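PDB 2EVE: EVE domain-containing protein from Pseudomonas syringae pv. tomato str. DC3000, which is of unknown function but adopts the EVE fold, related to ASCH and PUA domains, and so possibly binds RNA or a modified nucleotide. Local coordinates for residues N36-M41 with K67-D72; S118-L123 with W142-A147; T74-D79 with A85-E90; W4-E9 with S95-G100. All blocks are in the same frame, centred on the assembly; numbering follows the deposited sequence.

Contact 1: residues N36-M41 with K67-D72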
loop_
_atom_site.group_PDB
_atom_site.type_symbol
_atom_site.label_atom_id
_atom_site.label_comp_id
_atom_site.label_asym_id
_atom_site.label_seq_id
_atom_site.Cartn_x
_atom_site.Cartn_y
_atom_site.Cartn_z
ATOM N N ASN A 36 -11.778 2.909 -0.780
ATOM C CA ASN A 36 -12.176 4.011 -1.638
ATOM C C ASN A 36 -10.974 4.687 -2.284
ATOM O O ASN A 36 -11.027 5.040 -3.463
ATOM C CB ASN A 36 -13.046 4.999 -0.859
ATOM C CG ASN A 36 -14.426 4.430 -0.557
ATOM O OD1 ASN A 36 -14.873 3.483 -1.212
ATOM N ND2 ASN A 36 -15.114 5.014 0.419
ATOM N N PHE A 37 -9.890 4.865 -1.533
ATOM C CA PHE A 37 -8.693 5.459 -2.117
ATOM C C PHE A 37 -8.152 4.511 -3.189
ATOM O O PHE A 37 -7.803 4.932 -4.292
ATOM C CB PHE A 37 -7.612 5.695 -1.059
ATOM C CG PHE A 37 -7.772 6.982 -0.300
ATOM C CD1 PHE A 37 -7.898 8.190 -0.978
ATOM C CD2 PHE A 37 -7.776 6.989 1.089
ATOM C CE1 PHE A 37 -8.026 9.395 -0.283
ATOM C CE2 PHE A 37 -7.905 8.191 1.798
ATOM C CZ PHE A 37 -8.030 9.392 1.109
ATOM N N LEU A 38 -8.094 3.222 -2.864
ATOM C CA LEU A 38 -7.588 2.229 -3.805
ATOM C C LEU A 38 -8.349 2.280 -5.129
ATOM O O LEU A 38 -7.753 2.175 -6.200
ATOM C CB LEU A 38 -7.680 0.830 -3.178
ATOM C CG LEU A 38 -7.136 -0.360 -3.975
ATOM C CD1 LEU A 38 -6.604 -1.409 -3.012
ATOM C CD2 LEU A 38 -8.223 -0.939 -4.863
ATOM N N ARG A 39 -9.662 2.462 -5.053
ATOM C CA ARG A 39 -10.491 2.527 -6.252
ATOM C C ARG A 39 -10.212 3.754 -7.122
ATOM O O ARG A 39 -10.548 3.757 -8.303
ATOM C CB ARG A 39 -11.972 2.494 -5.865
ATOM C CG ARG A 39 -12.449 1.129 -5.397
ATOM C CD ARG A 39 -13.890 1.193 -4.930
ATOM N NE ARG A 39 -14.459 -0.140 -4.751
ATOM C CZ ARG A 39 -15.717 -0.364 -4.388
ATOM N NH1 ARG A 39 -16.541 0.656 -4.157
ATOM N NH2 ARG A 39 -16.161 -1.611 -4.277
ATOM N N THR A 40 -9.610 4.795 -6.551
ATOM C CA THR A 40 -9.316 5.986 -7.341
ATOM C C THR A 40 -7.915 5.970 -7.948
ATOM O O THR A 40 -7.547 6.877 -8.703
ATOM C CB THR A 40 -9.500 7.300 -6.529
ATOM O OG1 THR A 40 -8.554 7.363 -5.448
ATOM C CG2 THR A 40 -10.919 7.384 -5.979
HETATM N N MSE A 41 -7.132 4.943 -7.629
HETATM C CA MSE A 41 -5.788 4.826 -8.187
HETATM C C MSE A 41 -5.907 4.556 -9.681
HETATM O O MSE A 41 -6.826 3.866 -10.124
HETATM C CB MSE A 41 -5.026 3.691 -7.499
HETATM C CG MSE A 41 -4.755 3.967 -6.034
HETATM SE SE MSE A 41 -3.911 2.481 -5.145
HETATM C CE MSE A 41 -2.076 3.074 -5.195
ATOM N N LYS A 67 -2.949 -2.364 -13.140
ATOM C CA LYS A 67 -4.348 -2.617 -13.479
ATOM C C LYS A 67 -5.220 -2.009 -12.385
ATOM O O LYS A 67 -5.011 -2.278 -11.203
ATOM C CB LYS A 67 -4.607 -4.118 -13.591
ATOM C CG LYS A 67 -6.002 -4.474 -14.058
ATOM C CD LYS A 67 -6.097 -5.973 -14.279
ATOM C CE LYS A 67 -7.459 -6.391 -14.773
ATOM N NZ LYS A 67 -7.475 -7.853 -15.049
ATOM N N THR A 68 -6.191 -1.189 -12.776
ATOM C CA THR A 68 -7.060 -0.536 -11.807
ATOM C C THR A 68 -7.981 -1.513 -11.084
ATOM O O THR A 68 -8.125 -2.676 -11.472
ATOM C CB THR A 68 -7.904 0.597 -12.454
ATOM O OG1 THR A 68 -8.738 0.058 -13.487
ATOM C CG2 THR A 68 -6.991 1.673 -13.046
ATOM N N ALA A 69 -8.604 -1.014 -10.024
ATOM C CA ALA A 69 -9.481 -1.795 -9.157
ATOM C C ALA A 69 -10.530 -2.705 -9.779
ATOM O O ALA A 69 -11.235 -2.338 -10.717
ATOM C CB ALA A 69 -10.154 -0.863 -8.164
ATOM N N TYR A 70 -10.630 -3.901 -9.215
ATOM C CA TYR A 70 -11.607 -4.882 -9.646
ATOM C C TYR A 70 -12.038 -5.666 -8.409
ATOM O O TYR A 70 -11.348 -5.647 -7.391
ATOM C CB TYR A 70 -11.003 -5.794 -10.721
ATOM C CG TYR A 70 -9.731 -6.509 -10.330
ATOM C CD1 TYR A 70 -9.779 -7.734 -9.674
ATOM C CD2 TYR A 70 -8.482 -5.987 -10.662
ATOM C CE1 TYR A 70 -8.619 -8.429 -9.363
ATOM C CE2 TYR A 70 -7.309 -6.674 -10.353
ATOM C CZ TYR A 70 -7.387 -7.898 -9.706
ATOM O OH TYR A 70 -6.247 -8.612 -9.426
ATOM N N PRO A 71 -13.192 -6.347 -8.469
ATOM C CA PRO A 71 -13.663 -7.116 -7.309
ATOM C C PRO A 71 -12.588 -8.047 -6.760
ATOM O O PRO A 71 -12.003 -8.839 -7.498
ATOM C CB PRO A 71 -14.873 -7.861 -7.866
ATOM C CG PRO A 71 -15.409 -6.883 -8.878
ATOM C CD PRO A 71 -14.153 -6.432 -9.582
ATOM N N ASP A 72 -12.335 -7.932 -5.458
ATOM C CA ASP A 72 -11.314 -8.720 -4.773
ATOM C C ASP A 72 -11.702 -10.191 -4.657
ATOM O O ASP A 72 -12.582 -10.547 -3.881
ATOM C CB ASP A 72 -11.069 -8.131 -3.380
ATOM C CG ASP A 72 -9.877 -8.751 -2.683
ATOM O OD1 ASP A 72 -9.493 -8.237 -1.611
ATOM O OD2 ASP A 72 -9.328 -9.749 -3.201
HETATM O O HOH W 1 -8.099 1.700 -8.941
#
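Ala69, near the end of strand 58-71, sets its methyl against Leu38 and Arg39 of helix 32-40, joining a helix to a strand of the central mixed sheet of this PUA-related α/β fold. The methyl rests against these two adjacent helix residues. Leu38 CD2 lies 3.8 Å from Ala69 CB. The branch gets there because Leu38 holds CG anti to its backbone nitrogen (chi1 -177°), and the same side chain goes on to pack on Leu97 and Val29. Next to it comes Arg39, whose CA is 3.9 Å from Ala69 CB. Followed outward, Arg39 CB stands slightly farther off, CG comes back to 4.1 Å from Ala69 CB, and CD moves away. The extended chain then carries NE to a hydrogen bond with Ser95 OG, while the guanidinium NH1 comes near its like-charged neighbour Arg35 NH1. Thus the aliphatic half of the arginine covers Ala69 and the polar half ties the helix to the next strand.

Polar contact between the backbones runs through one water. It accepts from Ala69 N and donates to both Leu38 O and Met41 O, each at 2.8 Å from the water, so two carbonyls of the 36-41 segment and a strand amide share a single partner. Beside it, Thr68 CG2 approaches Met41 O, a selenomethionine carbonyl, at 3.7 Å. One turn back, Phe37 O accepts twice from Thr40: from its backbone N, and from its hydroxyl OG1 at 2.8 Å, tilted 16° from the carbonyl plane.

Contact 2: residues S118-L123 with W142-A147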
loop_
_atom_site.group_PDB
_atom_site.type_symbol
_atom_site.label_atom_id
_atom_site.label_comp_id
_atom_site.label_asym_id
_atom_site.label_seq_id
_atom_site.Cartn_x
_atom_site.Cartn_y
_atom_site.Cartn_z
ATOM N N SER A 118 8.916 17.455 9.144
ATOM C CA SER A 118 7.838 18.434 9.197
ATOM C C SER A 118 7.004 18.432 7.915
ATOM O O SER A 118 5.797 18.671 7.953
ATOM C CB SER A 118 8.407 19.838 9.449
ATOM O OG SER A 118 9.277 20.242 8.406
ATOM N N GLN A 119 7.644 18.156 6.783
ATOM C CA GLN A 119 6.946 18.131 5.503
ATOM C C GLN A 119 5.943 16.992 5.379
ATOM O O GLN A 119 5.124 16.977 4.462
ATOM C CB GLN A 119 7.947 18.040 4.348
ATOM C CG GLN A 119 8.568 19.364 3.957
ATOM C CD GLN A 119 9.535 19.227 2.800
ATOM O OE1 GLN A 119 10.628 18.680 2.949
ATOM N NE2 GLN A 119 9.130 19.714 1.632
ATOM N N LEU A 120 6.005 16.037 6.301
ATOM C CA LEU A 120 5.090 14.902 6.260
ATOM C C LEU A 120 4.058 14.940 7.384
ATOM O O LEU A 120 3.358 13.960 7.615
ATOM C CB LEU A 120 5.875 13.589 6.342
ATOM C CG LEU A 120 6.966 13.347 5.293
ATOM C CD1 LEU A 120 7.635 12.002 5.554
ATOM C CD2 LEU A 120 6.363 13.379 3.896
ATOM N N GLU A 121 3.952 16.068 8.077
ATOM C CA GLU A 121 3.003 16.172 9.181
ATOM C C GLU A 121 1.551 15.914 8.783
ATOM O O GLU A 121 0.745 15.494 9.614
ATOM C CB GLU A 121 3.115 17.546 9.847
ATOM C CG GLU A 121 4.442 17.782 10.546
ATOM C CD GLU A 121 4.491 19.121 11.256
ATOM O OE1 GLU A 121 4.290 20.156 10.585
ATOM O OE2 GLU A 121 4.730 19.137 12.480
ATOM N N GLN A 122 1.225 16.154 7.516
ATOM C CA GLN A 122 -0.138 15.949 7.026
ATOM C C GLN A 122 -0.366 14.560 6.438
ATOM O O GLN A 122 -1.453 14.259 5.948
ATOM C CB GLN A 122 -0.485 17.006 5.975
ATOM C CG GLN A 122 -0.570 18.418 6.526
ATOM C CD GLN A 122 -1.649 18.562 7.582
ATOM O OE1 GLN A 122 -2.827 18.316 7.319
ATOM N NE2 GLN A 122 -1.252 18.962 8.785
ATOM N N LEU A 123 0.659 13.718 6.485
ATOM C CA LEU A 123 0.543 12.363 5.960
ATOM C C LEU A 123 -0.158 11.505 7.011
ATOM O O LEU A 123 0.284 11.432 8.155
ATOM C CB LEU A 123 1.934 11.802 5.668
ATOM C CG LEU A 123 1.996 10.445 4.967
ATOM C CD1 LEU A 123 1.407 10.555 3.560
ATOM C CD2 LEU A 123 3.444 9.991 4.909
ATOM N N TRP A 142 5.904 13.251 -1.551
ATOM C CA TRP A 142 6.622 12.258 -2.336
ATOM C C TRP A 142 8.070 12.698 -2.557
ATOM O O TRP A 142 9.001 11.929 -2.327
ATOM C CB TRP A 142 5.917 12.044 -3.681
ATOM C CG TRP A 142 6.502 10.931 -4.511
ATOM C CD1 TRP A 142 7.521 11.027 -5.417
ATOM C CD2 TRP A 142 6.121 9.548 -4.483
ATOM N NE1 TRP A 142 7.799 9.789 -5.951
ATOM C CE2 TRP A 142 6.955 8.865 -5.394
ATOM C CE3 TRP A 142 5.157 8.819 -3.771
ATOM C CZ2 TRP A 142 6.852 7.486 -5.616
ATOM C CZ3 TRP A 142 5.056 7.447 -3.990
ATOM C CH2 TRP A 142 5.902 6.797 -4.908
ATOM N N ALA A 143 8.252 13.939 -2.994
ATOM C CA ALA A 143 9.589 14.468 -3.234
ATOM C C ALA A 143 10.403 14.487 -1.946
ATOM O O ALA A 143 11.599 14.199 -1.953
ATOM C CB ALA A 143 9.497 15.875 -3.816
ATOM N N ALA A 144 9.751 14.822 -0.835
ATOM C CA ALA A 144 10.432 14.875 0.452
ATOM C C ALA A 144 10.949 13.503 0.861
ATOM O O ALA A 144 12.061 13.375 1.373
ATOM C CB ALA A 144 9.491 15.420 1.522
ATOM N N ILE A 145 10.139 12.474 0.640
ATOM C CA ILE A 145 10.543 11.125 0.998
ATOM C C ILE A 145 11.665 10.631 0.087
ATOM O O ILE A 145 12.608 9.989 0.551
ATOM C CB ILE A 145 9.333 10.164 0.961
ATOM C CG1 ILE A 145 8.379 10.526 2.105
ATOM C CG2 ILE A 145 9.795 8.719 1.099
ATOM C CD1 ILE A 145 7.038 9.841 2.050
ATOM N N LEU A 146 11.585 10.941 -1.203
ATOM C CA LEU A 146 12.638 10.521 -2.121
ATOM C C LEU A 146 13.964 11.159 -1.704
ATOM O O LEU A 146 15.015 10.522 -1.773
ATOM C CB LEU A 146 12.309 10.918 -3.563
ATOM C CG LEU A 146 11.167 10.187 -4.271
ATOM C CD1 LEU A 146 11.090 10.666 -5.713
ATOM C CD2 LEU A 146 11.392 8.679 -4.227
ATOM N N ALA A 147 13.909 12.414 -1.267
ATOM C CA ALA A 147 15.112 13.119 -0.838
ATOM C C ALA A 147 15.707 12.475 0.410
ATOM O O ALA A 147 16.919 12.515 0.617
ATOM C CB ALA A 147 14.793 14.589 -0.573
#
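Leu120 and Ile145 form the buried, tightly packed part of this contact, between the loop that follows helix 111-115 and the C-terminal helix 139-149. Their side chains cross at about a right angle, and both methyls of the leucine press on the isoleucine: Leu120 CD1 lies 3.8 Å from Ile145 CG1, and Leu120 CD2 is 4.0 Å from Ile145 CD1. Ile145 has CG1 anti to its carbonyl carbon (chi1 -69°), which swings the longer branch to the loop side of the helix. Ile145 also reaches Phe48 and Ile59 of the sheet, while Leu120 leans on Gln141 one helical turn earlier.

On the solvent side the contact changes in kind. Ala144 CB is 4.4 Å from Leu120 CD2, and its closest neighbour across the contact is an amide oxygen, Gln119 OE1, at 3.7 Å. The exposed glutamine amide rests on the alanine methyl through van der Waals contact, without a hydrogen bond between the two segments. The loop keeps its shape by its own backbone bonds: a short 3-10 segment at 118-119, then a type I turn from Leu120 to Leu123, with Leu123 N bonded to Leu120 O at 2.9 Å. After the turn, Leu123 touches Gln141 of the helix and Met135 and Val137 of strand 134-137. This is a loop covering the flank of a helix that itself packs on a β-sheet, here the terminal helix of the EVE domain.

Contact 3: residues T74-D79 with A85-E90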
loop_
_atom_site.group_PDB
_atom_site.type_symbol
_atom_site.label_atom_id
_atom_site.label_comp_id
_atom_site.label_asym_id
_atom_site.label_seq_id
_atom_site.Cartn_x
_atom_site.Cartn_y
_atom_site.Cartn_z
ATOM N N THR A 74 -10.282 -12.598 -3.174
ATOM C CA THR A 74 -10.043 -13.196 -1.862
ATOM C C THR A 74 -11.261 -13.118 -0.945
ATOM O O THR A 74 -11.419 -13.946 -0.052
ATOM C CB THR A 74 -8.829 -12.555 -1.137
ATOM O OG1 THR A 74 -9.074 -11.164 -0.891
ATOM C CG2 THR A 74 -7.566 -12.720 -1.972
ATOM N N ALA A 75 -12.127 -12.134 -1.164
ATOM C CA ALA A 75 -13.318 -11.988 -0.333
ATOM C C ALA A 75 -14.245 -13.188 -0.480
ATOM O O ALA A 75 -14.964 -13.543 0.452
ATOM C CB ALA A 75 -14.064 -10.710 -0.702
ATOM N N LEU A 76 -14.215 -13.818 -1.650
ATOM C CA LEU A 76 -15.072 -14.970 -1.921
ATOM C C LEU A 76 -14.392 -16.308 -1.658
ATOM O O LEU A 76 -14.985 -17.363 -1.881
ATOM C CB LEU A 76 -15.542 -14.935 -3.376
ATOM C CG LEU A 76 -16.187 -13.633 -3.854
ATOM C CD1 LEU A 76 -16.551 -13.765 -5.325
ATOM C CD2 LEU A 76 -17.415 -13.320 -3.018
ATOM N N ASP A 77 -13.155 -16.264 -1.180
ATOM C CA ASP A 77 -12.400 -17.482 -0.912
ATOM C C ASP A 77 -12.387 -17.848 0.572
ATOM O O ASP A 77 -11.680 -17.230 1.364
ATOM C CB ASP A 77 -10.969 -17.305 -1.421
ATOM C CG ASP A 77 -10.134 -18.558 -1.271
ATOM O OD1 ASP A 77 -10.681 -19.589 -0.829
ATOM O OD2 ASP A 77 -8.932 -18.506 -1.599
ATOM N N PRO A 78 -13.167 -18.869 0.964
ATOM C CA PRO A 78 -13.239 -19.309 2.360
ATOM C C PRO A 78 -11.881 -19.667 2.960
ATOM O O PRO A 78 -11.693 -19.602 4.176
ATOM C CB PRO A 78 -14.176 -20.514 2.290
ATOM C CG PRO A 78 -15.089 -20.153 1.159
ATOM C CD PRO A 78 -14.111 -19.634 0.132
ATOM N N ASP A 79 -10.936 -20.035 2.100
ATOM C CA ASP A 79 -9.599 -20.418 2.542
ATOM C C ASP A 79 -8.658 -19.232 2.704
ATOM O O ASP A 79 -7.549 -19.376 3.220
ATOM C CB ASP A 79 -8.993 -21.422 1.562
ATOM C CG ASP A 79 -9.640 -22.785 1.664
ATOM O OD1 ASP A 79 -9.549 -23.395 2.748
ATOM O OD2 ASP A 79 -10.240 -23.238 0.669
ATOM N N ALA A 85 -17.552 -13.571 4.454
ATOM C CA ALA A 85 -18.752 -14.371 4.225
ATOM C C ALA A 85 -19.952 -13.563 3.747
ATOM O O ALA A 85 -20.877 -14.114 3.151
ATOM C CB ALA A 85 -19.113 -15.134 5.495
ATOM N N LYS A 86 -19.938 -12.261 4.006
ATOM C CA LYS A 86 -21.035 -11.399 3.592
ATOM C C LYS A 86 -20.948 -11.023 2.116
ATOM O O LYS A 86 -21.910 -10.515 1.539
ATOM C CB LYS A 86 -21.066 -10.128 4.445
ATOM C CG LYS A 86 -21.471 -10.357 5.895
ATOM C CD LYS A 86 -21.567 -9.039 6.650
ATOM C CE LYS A 86 -22.019 -9.247 8.088
ATOM N NZ LYS A 86 -23.368 -9.876 8.165
ATOM N N ALA A 87 -19.798 -11.278 1.500
ATOM C CA ALA A 87 -19.611 -10.950 0.090
ATOM C C ALA A 87 -20.109 -12.055 -0.833
ATOM O O ALA A 87 -20.058 -13.237 -0.492
ATOM C CB ALA A 87 -18.136 -10.673 -0.188
ATOM N N THR A 88 -20.598 -11.658 -2.004
ATOM C CA THR A 88 -21.083 -12.603 -3.003
ATOM C C THR A 88 -20.506 -12.198 -4.354
ATOM O O THR A 88 -20.014 -11.079 -4.517
ATOM C CB THR A 88 -22.629 -12.603 -3.102
ATOM O OG1 THR A 88 -23.080 -11.358 -3.648
ATOM C CG2 THR A 88 -23.249 -12.805 -1.728
ATOM N N THR A 89 -20.560 -13.109 -5.317
ATOM C CA THR A 89 -20.035 -12.838 -6.649
ATOM C C THR A 89 -20.722 -11.629 -7.280
ATOM O O THR A 89 -20.094 -10.862 -8.010
ATOM C CB THR A 89 -20.224 -14.054 -7.577
ATOM O OG1 THR A 89 -21.621 -14.360 -7.686
ATOM C CG2 THR A 89 -19.488 -15.267 -7.022
ATOM N N GLU A 90 -22.007 -11.461 -6.986
ATOM C CA GLU A 90 -22.785 -10.352 -7.528
ATOM C C GLU A 90 -22.731 -9.120 -6.630
ATOM O O GLU A 90 -23.077 -8.016 -7.051
ATOM C CB GLU A 90 -24.244 -10.780 -7.724
ATOM C CG GLU A 90 -24.437 -11.908 -8.732
ATOM C CD GLU A 90 -25.886 -12.352 -8.848
ATOM O OE1 GLU A 90 -26.750 -11.501 -9.157
ATOM O OE2 GLU A 90 -26.162 -13.552 -8.635
#
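Leu76 and Ala87 bring two irregular backbones closest, with CA atoms 6.4 Å apart, neither segment being helix or strand and no hydrogen bond joining the two. Leu76 carries most of the contact. With CG anti to its carbonyl carbon (chi1 -52°), it extends its two methyls over the chain of residues 87-89. Leu76 CD2 settles on the backbone, 3.5 Å from Thr88 C and close to Ala87 O as well, and also touches the methyl of Ala87. The other branch, Leu76 CD1, meets the methyl end of a threonine at 3.7 Å from Thr89 CG2, the two side chains crossing at about a right angle. Thr89 turns this methyl to the leucine while its hydroxyl sits between the backbone nitrogen and carbonyl carbon. Ala75, a buried residue, completes the apolar patch, its CB 4.1 Å from Ala87 CB; it also packs on the loop residues Arg30 and Asn92, while Thr88 and Thr89 lie at the surface.

The first segment is folded by local bonds. Asp77 N returns to Thr74 O at 3.1 Å, closing a turn around Ala75 and Leu76. Then the chain bends again at Pro78, where Asp77 OD1 accepts from Asp79 N at 3.0 Å, with an N-H...O angle of 151°. The amide comes from above the carboxylate plane, 59° out of it. A backbone bond between Ala75 and Asp84 draws the two arms together just ahead of the second segment. The whole is a long surface excursion between antiparallel neighbours, strands 58-71 and 95-110, with Leu76 making most of the side-chain contact between its arms and an Asx turn at Asp77.

Contact 4: residues W4-E9 with S95-G100. With 144 (tris-hydroxymethyl-methyl-ammonium), chain D.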
loop_
_atom_site.group_PDB
_atom_site.type_symbol
_atom_site.label_atom_id
_atom_site.label_comp_id
_atom_site.label_asym_id
_atom_site.label_seq_id
_atom_site.Cartn_x
_atom_site.Cartn_y
_atom_site.Cartn_z
ATOM N N TRP A 4 0.768 7.505 -3.933
ATOM C CA TRP A 4 0.085 6.879 -2.811
ATOM C C TRP A 4 1.060 6.113 -1.933
ATOM O O TRP A 4 2.267 6.095 -2.176
ATOM C CB TRP A 4 -0.965 5.883 -3.321
ATOM C CG TRP A 4 -1.816 6.383 -4.436
ATOM C CD1 TRP A 4 -1.504 6.409 -5.768
ATOM C CD2 TRP A 4 -3.114 6.965 -4.317
ATOM N NE1 TRP A 4 -2.529 6.976 -6.484
ATOM C CE2 TRP A 4 -3.529 7.331 -5.616
ATOM C CE3 TRP A 4 -3.964 7.219 -3.235
ATOM C CZ2 TRP A 4 -4.764 7.938 -5.864
ATOM C CZ3 TRP A 4 -5.194 7.824 -3.482
ATOM C CH2 TRP A 4 -5.578 8.178 -4.786
ATOM N N LEU A 5 0.510 5.479 -0.905
ATOM C CA LEU A 5 1.274 4.638 0.002
ATOM C C LEU A 5 0.339 3.513 0.429
ATOM O O LEU A 5 -0.832 3.750 0.737
ATOM C CB LEU A 5 1.763 5.427 1.230
ATOM C CG LEU A 5 2.592 4.625 2.242
ATOM C CD1 LEU A 5 3.647 5.510 2.901
ATOM C CD2 LEU A 5 1.672 4.017 3.285
HETATM N N MSE A 6 0.846 2.285 0.409
HETATM C CA MSE A 6 0.061 1.125 0.815
HETATM C C MSE A 6 0.882 0.240 1.748
HETATM O O MSE A 6 2.084 0.072 1.551
HETATM C CB MSE A 6 -0.397 0.331 -0.409
HETATM C CG MSE A 6 -1.259 1.143 -1.373
HETATM SE SE MSE A 6 -2.334 0.030 -2.540
HETATM C CE MSE A 6 -0.896 -0.553 -3.663
ATOM N N LYS A 7 0.213 -0.330 2.749
ATOM C CA LYS A 7 0.860 -1.167 3.758
ATOM C C LYS A 7 0.774 -2.672 3.531
ATOM O O LYS A 7 -0.224 -3.180 3.021
ATOM C CB LYS A 7 0.264 -0.867 5.136
ATOM C CG LYS A 7 0.362 0.579 5.570
ATOM C CD LYS A 7 -0.215 0.758 6.968
ATOM C CE LYS A 7 -0.153 2.209 7.409
ATOM N NZ LYS A 7 -0.724 2.405 8.769
ATOM N N SER A 8 1.828 -3.377 3.938
ATOM C CA SER A 8 1.890 -4.828 3.821
ATOM C C SER A 8 2.901 -5.416 4.800
ATOM O O SER A 8 3.996 -4.881 4.965
ATOM C CB SER A 8 2.283 -5.241 2.402
ATOM O OG SER A 8 2.287 -6.660 2.273
ATOM N N GLU A 9 2.527 -6.512 5.451
ATOM C CA GLU A 9 3.433 -7.185 6.374
ATOM C C GLU A 9 4.418 -7.931 5.480
ATOM O O GLU A 9 4.015 -8.754 4.660
ATOM C CB GLU A 9 2.673 -8.175 7.253
ATOM C CG GLU A 9 1.684 -7.533 8.199
ATOM C CD GLU A 9 1.030 -8.539 9.125
ATOM O OE1 GLU A 9 0.173 -8.127 9.935
ATOM O OE2 GLU A 9 1.373 -9.737 9.045
ATOM N N SER A 95 -12.306 -4.379 -3.233
ATOM C CA SER A 95 -11.571 -4.260 -4.486
ATOM C C SER A 95 -10.083 -4.519 -4.334
ATOM O O SER A 95 -9.470 -4.152 -3.333
ATOM C CB SER A 95 -11.759 -2.856 -5.069
ATOM O OG SER A 95 -13.127 -2.564 -5.284
ATOM N N ALA A 96 -9.511 -5.153 -5.350
ATOM C CA ALA A 96 -8.088 -5.437 -5.388
ATOM C C ALA A 96 -7.597 -4.776 -6.664
ATOM O O ALA A 96 -8.387 -4.223 -7.428
ATOM C CB ALA A 96 -7.849 -6.939 -5.460
ATOM N N LEU A 97 -6.293 -4.812 -6.890
ATOM C CA LEU A 97 -5.745 -4.255 -8.112
ATOM C C LEU A 97 -4.386 -4.877 -8.346
ATOM O O LEU A 97 -3.843 -5.531 -7.462
ATOM C CB LEU A 97 -5.663 -2.723 -8.032
ATOM C CG LEU A 97 -5.037 -2.019 -6.825
ATOM C CD1 LEU A 97 -3.546 -2.294 -6.760
ATOM C CD2 LEU A 97 -5.299 -0.525 -6.959
ATOM N N ASP A 98 -3.851 -4.712 -9.549
ATOM C CA ASP A 98 -2.548 -5.280 -9.846
ATOM C C ASP A 98 -1.484 -4.201 -9.782
ATOM O O ASP A 98 -1.689 -3.082 -10.258
ATOM C CB ASP A 98 -2.532 -5.927 -11.232
ATOM C CG ASP A 98 -3.527 -7.064 -11.363
ATOM O OD1 ASP A 98 -3.804 -7.749 -10.355
ATOM O OD2 ASP A 98 -4.022 -7.279 -12.488
ATOM N N ILE A 99 -0.346 -4.547 -9.189
ATOM C CA ILE A 99 0.764 -3.617 -9.053
ATOM C C ILE A 99 2.037 -4.172 -9.681
ATOM O O ILE A 99 2.154 -5.373 -9.924
ATOM C CB ILE A 99 1.070 -3.313 -7.576
ATOM C CG1 ILE A 99 1.496 -4.597 -6.857
ATOM C CG2 ILE A 99 -0.159 -2.709 -6.905
ATOM C CD1 ILE A 99 2.356 -4.356 -5.643
ATOM N N GLY A 100 2.988 -3.282 -9.935
ATOM C CA GLY A 100 4.249 -3.690 -10.521
ATOM C C GLY A 100 5.434 -3.121 -9.762
ATOM O O GLY A 100 5.311 -2.112 -9.065
HETATM C C1 144 D . 2.042 -1.542 11.688
HETATM N N 144 D . 1.239 -0.334 11.556
HETATM C C2 144 D . 2.145 0.855 11.688
HETATM O O2 144 D . 3.565 1.054 11.541
HETATM C C3 144 D . 0.157 -0.450 12.624
HETATM O O3 144 D . -0.780 0.646 12.649
HETATM C C4 144 D . 0.716 -0.365 10.174
HETATM O O4 144 D . -0.286 -1.425 9.523
#
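The hydrophobic interior enclosed by the curved mixed sheet is where Met6 of strand 3-8 meets Leu97 and Ile99 of strand 95-110. Met6, a selenomethionine, spans the gap with its last atom: Met6 CE lies 4.0 Å from Ile99 CG2 and 4.4 Å from Leu97 CD1, while the CA atoms of Met6 and Ile99 stay 11.0 Å apart. The chain bends at its selenium (chi3 -74°), turning the terminal methyl to Ile99, and the two side chains slide past each other in opposite directions. Ile99 offers CG2, the branch anti to its carbonyl carbon; CG1 takes the position between the backbone nitrogen and that carbon.

These strands are not neighbours. Strands 46-51 and 58-71 separate them in the sheet order, so the contact depends on the sheet curling round, as in the barrel-like core of PUA-related domains. Trp26 of the edge strand 23-26 touches Met6, Leu97 and Ile99 alike, while Met41 also packs against Leu97.

Strand alternation sends the next residue, Lys7, to the other face, where the bound tris-hydroxymethyl-methyl-ammonium lies. The lysine is extended beyond CG and passes alongside one hydroxymethyl arm, its CD 3.4 Å from the ligand's O4 and its NZ 3.4 Å from the ligand's C4. NZ itself makes a weak hydrogen bond to Leu132 O, and Tyr50 OH is hydrogen-bonded to the ligand.

Contact 4 lies near the centre of the chain, with contact 1 about 9 Å away, centre to centre. They meet through the adjacent strands 58-71 and 95-110, where Tyr70 O and Ala96 N are 2.8 Å apart, and at Trp4, whose CH2 lies 3.2 Å from Thr40 OG1. Contact 3 adjoins contact 1 in sequence, with centres about 17 Å apart, and lies within the loop closed by contact 4. Contact 2 is at the far end, its centre about 37 Å from that of contact 3; it touches contact 4 where Trp142 CZ3 packs 3.6 Å from Trp4 O. Segment 4-9 of contact 4 reaches the ligand pocket through Lys7, whereas the Leu120 side chain of contact 2 remains about 13 Å from the ligand.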